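Local coordinates for protein glucose-6-phosphate 1-dehydrogenase (Kluyveromyces lactis, PDB 7E6I) that probably catalyses the rate-limiting first step of the oxidative pentose phosphate pathway, oxidising glucose 6-phosphate to 6-phosphogluconolactone while reducing NADP+ to NADPH, at residues A[224-229]-A[288-293]; A[314-319]-A[339-344]. All blocks are in the same frame, centred on the assembly; numbering follows the deposited sequence.

Overall arrangement
Both contacts lie in the C-terminal domain of the dehydrogenase, near one end of its large mixed sheet where strands 285-291 and 316-321 run antiparallel as neighbours; their centres are about 10 Å apart. Contact 1 comes first along the chain and closes before contact 2 opens. It ties the loop after strand 212-220 to strand 285-291, while contact 2 joins the start of strand 316-321 to the loop that follows strand 333-338. Gly288 of contact 1 pairs with Thr315 and Phe316 of contact 2 across a classic beta bulge. Together they link the sheet to two loops beside the bound glucose 6-phosphate, one of which carries the substrate-binding Lys339.

Contact 1 (A[224-229]-A[288-293]); sequences GTEGRG and GQYGRS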
loop_
_atom_site.group_PDB
_atom_site.type_symbol
_atom_site.label_atom_id
_atom_site.label_comp_id
_atom_site.label_asym_id
_atom_site.label_seq_id
_atom_site.Cartn_x
_atom_site.Cartn_y
_atom_site.Cartn_z
ATOM N N GLY A 224 1.083 -7.040 18.212
ATOM C CA GLY A 224 2.424 -6.495 18.246
ATOM C C GLY A 224 3.326 -7.147 17.224
ATOM O O GLY A 224 2.887 -7.492 16.121
ATOM N N THR A 225 4.595 -7.328 17.590
ATOM C CA THR A 225 5.580 -7.967 16.728
ATOM C C THR A 225 6.108 -9.267 17.321
ATOM O O THR A 225 7.181 -9.727 16.916
ATOM C CB THR A 225 6.745 -7.018 16.457
ATOM O OG1 THR A 225 7.375 -6.669 17.698
ATOM C CG2 THR A 225 6.247 -5.750 15.734
ATOM N N GLU A 226 5.373 -9.871 18.260
ATOM C CA GLU A 226 5.873 -11.023 19.015
ATOM C C GLU A 226 6.310 -12.153 18.091
ATOM O O GLU A 226 5.590 -12.548 17.166
ATOM C CB GLU A 226 4.808 -11.534 19.988
ATOM C CG GLU A 226 4.155 -10.453 20.832
ATOM C CD GLU A 226 2.806 -10.006 20.278
ATOM O OE1 GLU A 226 2.718 -9.691 19.064
ATOM O OE2 GLU A 226 1.829 -9.973 21.063
ATOM N N GLY A 227 7.495 -12.681 18.355
ATOM C CA GLY A 227 8.054 -13.686 17.483
ATOM C C GLY A 227 9.022 -13.068 16.504
ATOM O O GLY A 227 10.114 -13.596 16.271
ATOM N N ARG A 228 8.644 -11.930 15.930
ATOM C CA ARG A 228 9.465 -11.292 14.914
ATOM C C ARG A 228 10.097 -9.997 15.410
ATOM O O ARG A 228 10.556 -9.186 14.604
ATOM C CB ARG A 228 8.634 -11.041 13.658
ATOM C CG ARG A 228 7.646 -12.147 13.364
ATOM C CD ARG A 228 7.102 -12.052 11.941
ATOM N NE ARG A 228 7.978 -12.764 11.012
ATOM C CZ ARG A 228 8.940 -12.186 10.289
ATOM N NH1 ARG A 228 9.145 -10.870 10.362
ATOM N NH2 ARG A 228 9.695 -12.923 9.485
ATOM N N GLY A 229 10.146 -9.791 16.715
ATOM C CA GLY A 229 10.723 -8.558 17.221
ATOM C C GLY A 229 12.120 -8.282 16.693
ATOM O O GLY A 229 12.476 -7.131 16.416
ATOM N N GLY A 288 6.962 6.097 20.271
ATOM C CA GLY A 288 6.569 5.195 21.342
ATOM C C GLY A 288 6.962 3.762 21.042
ATOM O O GLY A 288 7.127 3.367 19.886
ATOM N N GLN A 289 7.138 2.990 22.112
ATOM C CA GLN A 289 7.467 1.564 22.064
ATOM C C GLN A 289 6.542 0.848 23.035
ATOM O O GLN A 289 6.281 1.355 24.131
ATOM C CB GLN A 289 8.948 1.299 22.433
ATOM C CG GLN A 289 9.395 -0.147 22.284
ATOM C CD GLN A 289 10.796 -0.392 22.833
ATOM O OE1 GLN A 289 10.969 -0.843 23.976
ATOM N NE2 GLN A 289 11.806 -0.090 22.021
ATOM N N TYR A 290 6.014 -0.306 22.652
ATOM C CA TYR A 290 4.954 -0.881 23.471
ATOM C C TYR A 290 5.527 -1.698 24.625
ATOM O O TYR A 290 6.438 -2.519 24.444
ATOM C CB TYR A 290 3.957 -1.700 22.643
ATOM C CG TYR A 290 4.385 -3.030 22.071
ATOM C CD1 TYR A 290 4.231 -4.211 22.799
ATOM C CD2 TYR A 290 4.857 -3.118 20.757
ATOM C CE1 TYR A 290 4.597 -5.448 22.245
ATOM C CE2 TYR A 290 5.217 -4.342 20.196
ATOM C CZ TYR A 290 5.090 -5.501 20.943
ATOM O OH TYR A 290 5.441 -6.698 20.365
ATOM N N GLY A 291 5.010 -1.427 25.825
ATOM C CA GLY A 291 5.335 -2.190 27.008
ATOM C C GLY A 291 4.237 -3.180 27.344
ATOM O O GLY A 291 3.279 -3.374 26.590
ATOM N N ARG A 292 4.382 -3.811 28.506
ATOM C CA ARG A 292 3.415 -4.813 28.925
ATOM C C ARG A 292 2.032 -4.192 29.106
ATOM O O ARG A 292 1.897 -3.028 29.490
ATOM C CB ARG A 292 3.870 -5.468 30.223
ATOM C CG ARG A 292 4.797 -6.652 30.014
ATOM C CD ARG A 292 5.355 -7.156 31.341
ATOM N NE ARG A 292 6.726 -7.632 31.205
ATOM C CZ ARG A 292 7.593 -7.684 32.206
ATOM N NH1 ARG A 292 7.230 -7.282 33.418
ATOM N NH2 ARG A 292 8.817 -8.138 31.995
ATOM N N SER A 293 0.998 -4.987 28.836
ATOM C CA SER A 293 -0.368 -4.532 29.061
ATOM C C SER A 293 -0.631 -4.279 30.544
ATOM O O SER A 293 -0.012 -4.887 31.424
ATOM C CB SER A 293 -1.371 -5.552 28.512
ATOM O OG SER A 293 -1.315 -6.785 29.213
#
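The backbones of 224-229 and 288-293 stay well apart, with Gly224 and Tyr290 closest at 8.1 Å between their CA atoms, and a tyrosine side chain bridges the gap from strand to turn. Residues Thr225 to Arg228 form a type II beta turn, closed by the bond from Arg228 N to Thr225 O and leading into helix 229-232. Tyr290 reaches this turn from strand 285-291, next to the outermost strand 459-462 in the mixed sheet of the C-terminal domain. Its CG sits between the backbone N and the carbonyl carbon (chi1 71°), and the ring extends to put its hydroxyl beside the start of the turn. There OH accepts a nearly straight hydrogen bond from Thr225 N, 3.0 Å long with an angle of 171° at the hydrogen. Gly224 CA lies 3.7 Å from Tyr290 OH, so the glycine backbone packs directly against the hydroxyl. Glu226 passes obliquely by the phenol, its CG near the same oxygen; its chain bends at chi2, turning the carboxylate back so that OE1 takes a weak bond from Gly224 N while OE2 is hydrogen-bonded to Tyr463. The ring of Tyr463 also meets that of Tyr290 at about a right angle. Close by the backbone bond, Thr225 OG1 stands 3.3 Å from Tyr290 OH.

Contact 2 (A[314-319]-A[339-344]); sequences VTFAAI and KALNEG. With BG6 (6-O-phosphono-beta-D-glucopyranose), chain B.
Thr315 meets Lys339 through the backbone, at the point where 314-319 settles into its strand, just after Val314 has paired through its own backbone with Ile237 of helix 236-254. The carbonyl of Thr315 accepts a hydrogen bond from Lys339 N, with 3.0 Å between Thr315 O and Lys339 N and an angle of 165° at the hydrogen. From the loop just after strand 333-338, the side chain of Lys339 runs to the substrate. Bent at chi2, chi3 and chi4, it brings NZ to 2.9 Å from BG6 O3, the 3-hydroxyl of the bound glucose 6-phosphate, in a hydrogen bond. Glu221 forms a salt bridge with the same NZ and also binds the sugar, so this carboxylate probably steadies the ammonium group. Thr315 and Phe316 both face Gly288 in a classic beta bulge, while Thr315 OG1 is hydrogen-bonded to Tyr461 OH, which also binds the carbonyl oxygen of Lys339. That tyrosine therefore holds both partners of the contact.

Phe316 follows, its CG anti to the backbone N (chi1 173°), which sends the ring out to Leu341. The leucine arrives near the ring plane, at the edge: its CD1 lies 4.2 Å from Phe316 CD2, and the two side chains cross at about a right angle.

Farther along, Ala317 pairs with Ala337 on strand 333-338 and Ala318 with Leu286 on strand 285-291, placing 316-321 between these antiparallel neighbours. Helix 236-254 packs against Ala317 and Ile319, while helix 471-476 lies against Phe316 and Ala318.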
loop_
_atom_site.group_PDB
_atom_site.type_symbol
_atom_site.label_atom_id
_atom_site.label_comp_id
_atom_site.label_asym_id
_atom_site.label_seq_id
_atom_site.Cartn_x
_atom_site.Cartn_y
_atom_site.Cartn_z
ATOM N N VAL A 314 11.035 1.945 17.423
ATOM C CA VAL A 314 9.763 2.658 17.478
ATOM C C VAL A 314 8.662 1.752 16.934
ATOM O O VAL A 314 8.698 1.358 15.763
ATOM C CB VAL A 314 9.841 3.966 16.674
ATOM C CG1 VAL A 314 8.530 4.656 16.689
ATOM C CG2 VAL A 314 10.904 4.885 17.247
ATOM N N THR A 315 7.666 1.443 17.766
ATOM C CA THR A 315 6.491 0.705 17.305
ATOM C C THR A 315 5.256 1.594 17.172
ATOM O O THR A 315 4.219 1.134 16.672
ATOM C CB THR A 315 6.201 -0.487 18.239
ATOM O OG1 THR A 315 5.806 -0.013 19.530
ATOM C CG2 THR A 315 7.444 -1.349 18.405
ATOM N N PHE A 316 5.341 2.852 17.603
ATOM C CA PHE A 316 4.306 3.848 17.376
ATOM C C PHE A 316 4.990 5.156 17.044
ATOM O O PHE A 316 5.901 5.566 17.766
ATOM C CB PHE A 316 3.408 4.053 18.606
ATOM C CG PHE A 316 2.436 5.194 18.455
ATOM C CD1 PHE A 316 2.845 6.511 18.599
ATOM C CD2 PHE A 316 1.118 4.947 18.151
ATOM C CE1 PHE A 316 1.970 7.539 18.427
ATOM C CE2 PHE A 316 0.242 5.979 17.985
ATOM C CZ PHE A 316 0.672 7.282 18.122
ATOM N N ALA A 317 4.505 5.844 16.012
ATOM C CA ALA A 317 5.005 7.171 15.672
ATOM C C ALA A 317 3.871 8.062 15.193
ATOM O O ALA A 317 3.023 7.640 14.401
ATOM C CB ALA A 317 6.092 7.108 14.585
ATOM N N ALA A 318 3.878 9.309 15.657
ATOM C CA ALA A 318 3.062 10.374 15.096
ATOM C C ALA A 318 4.020 11.438 14.586
ATOM O O ALA A 318 4.960 11.807 15.296
ATOM C CB ALA A 318 2.091 10.942 16.132
ATOM N N ILE A 319 3.821 11.891 13.347
ATOM C CA ILE A 319 4.737 12.824 12.699
ATOM C C ILE A 319 3.937 13.967 12.096
ATOM O O ILE A 319 2.928 13.734 11.423
ATOM C CB ILE A 319 5.576 12.150 11.598
ATOM C CG1 ILE A 319 6.337 10.932 12.135
ATOM C CG2 ILE A 319 6.524 13.160 10.971
ATOM C CD1 ILE A 319 6.901 10.021 11.010
ATOM N N LYS A 339 1.516 -0.216 16.300
ATOM C CA LYS A 339 1.187 -1.604 16.571
ATOM C C LYS A 339 0.863 -1.744 18.050
ATOM O O LYS A 339 1.236 -0.900 18.868
ATOM C CB LYS A 339 2.351 -2.525 16.187
ATOM C CG LYS A 339 2.267 -3.067 14.749
ATOM C CD LYS A 339 3.602 -2.988 14.008
ATOM C CE LYS A 339 3.827 -4.170 13.069
ATOM N NZ LYS A 339 2.799 -4.344 12.009
ATOM N N ALA A 340 0.135 -2.811 18.382
ATOM C CA ALA A 340 -0.183 -3.156 19.775
ATOM C C ALA A 340 -1.026 -2.072 20.444
ATOM O O ALA A 340 -0.825 -1.728 21.611
ATOM C CB ALA A 340 1.087 -3.440 20.588
ATOM N N LEU A 341 -1.965 -1.518 19.696
ATOM C CA LEU A 341 -2.953 -0.604 20.234
ATOM C C LEU A 341 -4.259 -1.374 20.460
ATOM O O LEU A 341 -4.281 -2.613 20.412
ATOM C CB LEU A 341 -3.116 0.588 19.281
ATOM C CG LEU A 341 -1.821 1.331 18.932
ATOM C CD1 LEU A 341 -2.002 2.229 17.703
ATOM C CD2 LEU A 341 -1.315 2.143 20.125
ATOM N N ASN A 342 -5.358 -0.648 20.653
ATOM C CA ASN A 342 -6.643 -1.208 21.052
ATOM C C ASN A 342 -7.513 -1.700 19.897
ATOM O O ASN A 342 -8.577 -2.272 20.159
ATOM C CB ASN A 342 -7.438 -0.153 21.811
ATOM C CG ASN A 342 -7.866 0.988 20.906
ATOM O OD1 ASN A 342 -7.032 1.666 20.308
ATOM N ND2 ASN A 342 -9.168 1.193 20.789
ATOM N N GLU A 343 -7.135 -1.471 18.640
ATOM C CA GLU A 343 -8.006 -1.865 17.534
ATOM C C GLU A 343 -7.208 -1.850 16.242
ATOM O O GLU A 343 -6.116 -1.285 16.172
ATOM C CB GLU A 343 -9.217 -0.932 17.401
ATOM C CG GLU A 343 -8.799 0.515 17.206
ATOM C CD GLU A 343 -9.959 1.463 17.041
ATOM O OE1 GLU A 343 -11.019 1.038 16.534
ATOM O OE2 GLU A 343 -9.802 2.645 17.424
ATOM N N GLY A 344 -7.777 -2.476 15.213
ATOM C CA GLY A 344 -7.221 -2.429 13.876
ATOM C C GLY A 344 -8.060 -1.513 13.007
ATOM O O GLY A 344 -9.284 -1.647 12.938
HETATM C C1 BG6 B . 2.993 -4.396 5.591
HETATM C C2 BG6 B . 3.716 -4.177 6.919
HETATM O O1 BG6 B . 3.516 -3.662 4.557
HETATM O O5 BG6 B . 1.559 -3.980 5.740
HETATM C C3 BG6 B . 3.044 -4.902 8.033
HETATM O O2 BG6 B . 5.089 -4.584 6.840
HETATM C C4 BG6 B . 1.623 -4.466 8.181
HETATM O O3 BG6 B . 3.717 -4.628 9.291
HETATM C C5 BG6 B . 0.866 -4.648 6.865
HETATM O O4 BG6 B . 1.018 -5.230 9.233
HETATM C C6 BG6 B . -0.522 -4.068 6.894
HETATM O O6 BG6 B . -1.108 -4.286 5.623
HETATM P P BG6 B . -2.749 -4.525 5.553
HETATM O O1P BG6 B . -3.278 -3.312 6.295
HETATM O O2P BG6 B . -3.079 -5.824 6.238
HETATM O O3P BG6 B . -3.282 -4.599 4.123
#